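Local coordinates for protein alpha-L-arabinofuranosidase B (Aspergillus kawachii, PDB 6SXT) that hydrolyses alpha-linkages to release terminal non-reducing L-arabinofuranose from arabinoxylan, arabinan and arabinogalactan, helping to degrade plant hemicellulose, at residues Leu50-Asp62 against Ala107-Tyr120. Sequence-based numbering, arbitrary orientation.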
loop_
_atom_site.group_PDB
_atom_site.type_symbol
_atom_site.label_atom_id
_atom_site.label_comp_id
_atom_site.label_asym_id
_atom_site.label_seq_id
_atom_site.Cartn_x
_atom_site.Cartn_y
_atom_site.Cartn_z
ATOM N N LEU A 50 -3.284 5.333 -21.541
ATOM C CA LEU A 50 -3.904 4.902 -22.829
ATOM C C LEU A 50 -3.998 6.042 -23.818
ATOM O O LEU A 50 -3.996 5.751 -25.009
ATOM C CB LEU A 50 -5.269 4.332 -22.524
ATOM C CG LEU A 50 -5.158 2.857 -22.134
ATOM C CD1 LEU A 50 -6.473 2.333 -21.647
ATOM C CD2 LEU A 50 -4.690 2.020 -23.279
ATOM N N THR A 51 -4.062 7.266 -23.341
ATOM C CA THR A 51 -4.065 8.491 -24.146
ATOM C C THR A 51 -3.106 9.458 -23.469
ATOM O O THR A 51 -2.870 9.380 -22.249
ATOM C CB THR A 51 -5.484 9.088 -24.245
ATOM O OG1 THR A 51 -5.940 9.448 -22.938
ATOM C CG2 THR A 51 -6.462 8.139 -24.900
ATOM N N ALA A 52 -2.598 10.435 -24.219
ATOM C CA ALA A 52 -1.764 11.466 -23.606
ATOM C C ALA A 52 -2.558 12.172 -22.535
ATOM O O ALA A 52 -3.725 12.593 -22.730
ATOM C CB ALA A 52 -1.286 12.452 -24.683
ATOM N N GLY A 53 -1.956 12.316 -21.361
ATOM C CA GLY A 53 -2.630 12.952 -20.240
ATOM C C GLY A 53 -3.672 12.103 -19.583
ATOM O O GLY A 53 -4.390 12.602 -18.737
ATOM N N GLY A 54 -3.697 10.811 -19.941
ATOM C CA GLY A 54 -4.798 9.944 -19.559
ATOM C C GLY A 54 -4.498 8.983 -18.418
ATOM O O GLY A 54 -3.623 9.204 -17.563
ATOM N N ILE A 55 -5.237 7.892 -18.439
ATOM C CA ILE A 55 -5.297 6.873 -17.353
ATOM C C ILE A 55 -4.410 5.686 -17.727
ATOM O O ILE A 55 -4.373 5.284 -18.893
ATOM C CB ILE A 55 -6.750 6.440 -17.122
ATOM C CG1 ILE A 55 -7.678 7.642 -16.934
ATOM C CG2 ILE A 55 -6.863 5.495 -15.947
ATOM C CD1 ILE A 55 -7.276 8.553 -15.800
ATOM N N ALA A 56 -3.733 5.099 -16.738
ATOM C CA ALA A 56 -2.907 3.917 -16.941
ATOM C C ALA A 56 -3.643 2.817 -17.701
ATOM O O ALA A 56 -4.841 2.589 -17.451
ATOM C CB ALA A 56 -2.469 3.389 -15.570
ATOM N N ASP A 57 -2.882 2.088 -18.514
ATOM C CA ASP A 57 -3.376 0.918 -19.268
ATOM C C ASP A 57 -3.439 -0.301 -18.346
ATOM O O ASP A 57 -2.559 -1.192 -18.368
ATOM C CB ASP A 57 -2.476 0.648 -20.461
ATOM C CG ASP A 57 -3.018 -0.366 -21.439
ATOM O OD1 ASP A 57 -4.034 -0.961 -21.149
ATOM O OD2 ASP A 57 -2.327 -0.466 -22.501
ATOM N N ALA A 58 -4.443 -0.340 -17.483
ATOM C CA ALA A 58 -4.624 -1.438 -16.519
ATOM C C ALA A 58 -4.826 -2.777 -17.249
ATOM O O ALA A 58 -4.417 -3.814 -16.746
ATOM C CB ALA A 58 -5.802 -1.128 -15.646
ATOM N N SER A 59 -5.411 -2.746 -18.441
ATOM C CA SER A 59 -5.625 -3.984 -19.188
ATOM C C SER A 59 -4.273 -4.590 -19.566
ATOM O O SER A 59 -4.119 -5.838 -19.471
ATOM C CB SER A 59 -6.532 -3.674 -20.371
ATOM O OG SER A 59 -6.709 -4.851 -21.104
ATOM N N ALA A 60 -3.306 -3.753 -19.930
ATOM C CA ALA A 60 -1.954 -4.239 -20.254
ATOM C C ALA A 60 -1.310 -4.855 -19.009
ATOM O O ALA A 60 -0.590 -5.839 -19.112
ATOM C CB ALA A 60 -1.092 -3.139 -20.822
ATOM N N GLN A 61 -1.551 -4.313 -17.822
ATOM C CA GLN A 61 -1.042 -4.951 -16.596
ATOM C C GLN A 61 -1.689 -6.322 -16.404
ATOM O O GLN A 61 -0.979 -7.291 -16.172
ATOM C CB GLN A 61 -1.285 -4.088 -15.364
ATOM C CG GLN A 61 -0.901 -4.812 -14.087
ATOM C CD GLN A 61 -1.051 -4.002 -12.835
ATOM O OE1 GLN A 61 -0.540 -2.896 -12.742
ATOM N NE2 GLN A 61 -1.729 -4.584 -11.838
ATOM N N ASP A 62 -3.009 -6.370 -16.502
ATOM C CA ASP A 62 -3.726 -7.642 -16.311
ATOM C C ASP A 62 -3.157 -8.696 -17.282
ATOM O O ASP A 62 -3.011 -9.883 -16.881
ATOM C CB ASP A 62 -5.209 -7.432 -16.551
ATOM C CG ASP A 62 -5.898 -6.602 -15.493
ATOM O OD1 ASP A 62 -5.299 -6.345 -14.442
ATOM O OD2 ASP A 62 -7.099 -6.273 -15.721
ATOM N N ALA A 107 1.426 -5.353 -7.490
ATOM C CA ALA A 107 0.752 -4.499 -8.478
ATOM C C ALA A 107 -0.763 -4.497 -8.321
ATOM O O ALA A 107 -1.411 -3.646 -8.929
ATOM C CB ALA A 107 1.099 -4.993 -9.837
ATOM N N ILE A 108 -1.361 -5.309 -7.440
ATOM C CA ILE A 108 -2.836 -5.530 -7.464
ATOM C C ILE A 108 -3.484 -5.315 -6.102
ATOM O O ILE A 108 -4.659 -5.677 -5.962
ATOM C CB ILE A 108 -3.200 -6.917 -8.035
ATOM C CG1 ILE A 108 -2.613 -8.097 -7.255
ATOM C CG2 ILE A 108 -2.795 -6.970 -9.491
ATOM C CD1 ILE A 108 -3.160 -9.441 -7.583
ATOM N N GLY A 109 -2.791 -4.738 -5.141
ATOM C CA GLY A 109 -3.406 -4.546 -3.827
ATOM C C GLY A 109 -4.319 -3.339 -3.739
ATOM O O GLY A 109 -5.047 -3.221 -2.753
ATOM N N ALA A 110 -4.316 -2.439 -4.725
ATOM C CA ALA A 110 -5.064 -1.176 -4.627
ATOM C C ALA A 110 -5.797 -0.878 -5.928
ATOM O O ALA A 110 -5.588 0.166 -6.548
ATOM C CB ALA A 110 -4.151 -0.059 -4.239
ATOM N N PRO A 111 -6.729 -1.734 -6.330
ATOM C CA PRO A 111 -7.538 -1.460 -7.512
ATOM C C PRO A 111 -8.474 -0.284 -7.237
ATOM O O PRO A 111 -9.079 -0.175 -6.158
ATOM C CB PRO A 111 -8.355 -2.730 -7.747
ATOM C CG PRO A 111 -8.483 -3.322 -6.326
ATOM C CD PRO A 111 -7.151 -3.001 -5.666
ATOM N N VAL A 112 -8.643 0.552 -8.235
ATOM C CA VAL A 112 -9.562 1.702 -8.241
ATOM C C VAL A 112 -10.191 1.796 -9.629
ATOM O O VAL A 112 -9.703 1.130 -10.561
ATOM C CB VAL A 112 -8.862 3.018 -7.876
ATOM C CG1 VAL A 112 -8.408 2.986 -6.423
ATOM C CG2 VAL A 112 -7.735 3.305 -8.861
ATOM N N THR A 113 -11.161 2.683 -9.761
ATOM C CA THR A 113 -11.511 3.230 -11.062
ATOM C C THR A 113 -11.299 4.723 -11.005
ATOM O O THR A 113 -11.516 5.347 -9.935
ATOM C CB THR A 113 -12.909 2.864 -11.573
ATOM O OG1 THR A 113 -13.881 3.280 -10.601
ATOM C CG2 THR A 113 -13.037 1.387 -11.875
ATOM N N LEU A 114 -10.881 5.288 -12.121
ATOM C CA LEU A 114 -10.818 6.757 -12.338
ATOM C C LEU A 114 -11.837 7.071 -13.431
ATOM O O LEU A 114 -11.656 6.553 -14.571
ATOM C CB LEU A 114 -9.407 7.192 -12.737
ATOM C CG LEU A 114 -8.445 7.491 -11.592
ATOM C CD1 LEU A 114 -8.110 6.232 -10.811
ATOM C CD2 LEU A 114 -7.162 8.083 -12.157
ATOM N N ASN A 115 -12.910 7.736 -13.046
ATOM C CA ASN A 115 -14.075 8.006 -13.947
ATOM C C ASN A 115 -14.485 6.725 -14.694
ATOM O O ASN A 115 -14.724 6.773 -15.944
ATOM C CB ASN A 115 -13.729 9.088 -14.928
ATOM C CG ASN A 115 -14.957 9.804 -15.508
ATOM O OD1 ASN A 115 -16.102 9.592 -15.092
ATOM N ND2 ASN A 115 -14.676 10.617 -16.499
ATOM N N GLY A 116 -14.548 5.629 -13.979
ATOM C CA GLY A 116 -15.030 4.326 -14.459
ATOM C C GLY A 116 -14.012 3.430 -15.126
ATOM O O GLY A 116 -14.402 2.286 -15.460
ATOM N N GLN A 117 -12.772 3.863 -15.313
ATOM C CA GLN A 117 -11.708 3.082 -15.951
ATOM C C GLN A 117 -10.817 2.517 -14.842
ATOM O O GLN A 117 -10.360 3.276 -13.973
ATOM C CB GLN A 117 -10.977 4.007 -16.932
ATOM C CG GLN A 117 -9.950 3.290 -17.760
ATOM C CD GLN A 117 -9.384 4.133 -18.905
ATOM O OE1 GLN A 117 -8.243 3.856 -19.262
ATOM N NE2 GLN A 117 -10.165 5.063 -19.455
ATOM N N LYS A 118 -10.549 1.220 -14.890
ATOM C CA LYS A 118 -9.728 0.559 -13.863
ATOM C C LYS A 118 -8.290 1.075 -13.898
ATOM O O LYS A 118 -7.716 1.388 -14.948
ATOM C CB LYS A 118 -9.756 -0.968 -14.028
ATOM C CG LYS A 118 -9.385 -1.693 -12.738
ATOM C CD LYS A 118 -9.562 -3.191 -12.831
ATOM C CE LYS A 118 -9.171 -3.840 -11.548
ATOM N NZ LYS A 118 -9.439 -5.271 -11.635
ATOM N N ALA A 119 -7.714 1.201 -12.707
ATOM C CA ALA A 119 -6.289 1.463 -12.538
ATOM C C ALA A 119 -5.861 0.888 -11.207
ATOM O O ALA A 119 -6.715 0.449 -10.406
ATOM C CB ALA A 119 -5.996 2.948 -12.588
ATOM N N TYR A 120 -4.557 0.897 -10.985
ATOM C CA TYR A 120 -3.945 0.250 -9.801
ATOM C C TYR A 120 -3.062 1.228 -9.058
ATOM O O TYR A 120 -2.182 1.842 -9.689
ATOM C CB TYR A 120 -3.128 -0.943 -10.283
ATOM C CG TYR A 120 -3.974 -2.062 -10.819
ATOM C CD1 TYR A 120 -4.735 -2.855 -9.960
ATOM C CD2 TYR A 120 -4.066 -2.309 -12.192
ATOM C CE1 TYR A 120 -5.492 -3.916 -10.438
ATOM C CE2 TYR A 120 -4.807 -3.380 -12.676
ATOM C CZ TYR A 120 -5.532 -4.182 -11.799
ATOM O OH TYR A 120 -6.310 -5.190 -12.298
HETATM O O HOH W 1 -7.330 1.752 -17.502
HETATM O O HOH W 2 -9.231 -6.414 -14.212
#
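Gln61 lays its carboxamide over one face of the Tyr120 ring, the two planes only 19° apart and NE2 3.3 Å from CD2, offset toward the ring's rim. With CG anti to the backbone N (chi1 174°) and the chain extended beyond it, the amide reaches past the ring to the corner at Ala107, where NE2 donates to Ala107 O (3.1 Å) from well above the carbonyl plane. Its OE1 is hydrogen-bonded to Tyr34 OH, so both ends of this buried amide are engaged, which should fix its rotation. One helical turn earlier, Ala58 fits closely against strand 117-120, its CB 3.2 Å from Lys118 O and 3.9 Å from Tyr120 CE2. The phenol end of Tyr120 reaches Asp62: Tyr120 OH donates to Asp62 OD1 (2.6 Å), which accepts on its syn lone pair, with the carboxylate turned 73° from the ring. Lys118 NZ adds a weak bond to the same OH and reaches Asp62 OD2 through a water.

The other end is looser. Ile55 adopts two conformers; in the one described, its CD1 lies 3.7 Å from Leu114 CD2, while its CB and CG2 lie alongside the carboxamide of Gln117. Exposed Leu50 brings CD1 to Gln117 OE1 at the margin, and a water sits between Ala56 O and Lys118 O, within hydrogen-bonding distance of both.

The contact sets helix 58-64, capped at its start by Asp57, and the loop before it against the hairpin 111-124 of the catalytic domain's large antiparallel sheet, away from the active site and the arabinose-binding sites. Two polar side chains of the helix thus grip one tyrosine, by ring face and by hydroxyl; the nearby ammonium of Lys118 would probably help stabilise the negative charge of Asp62.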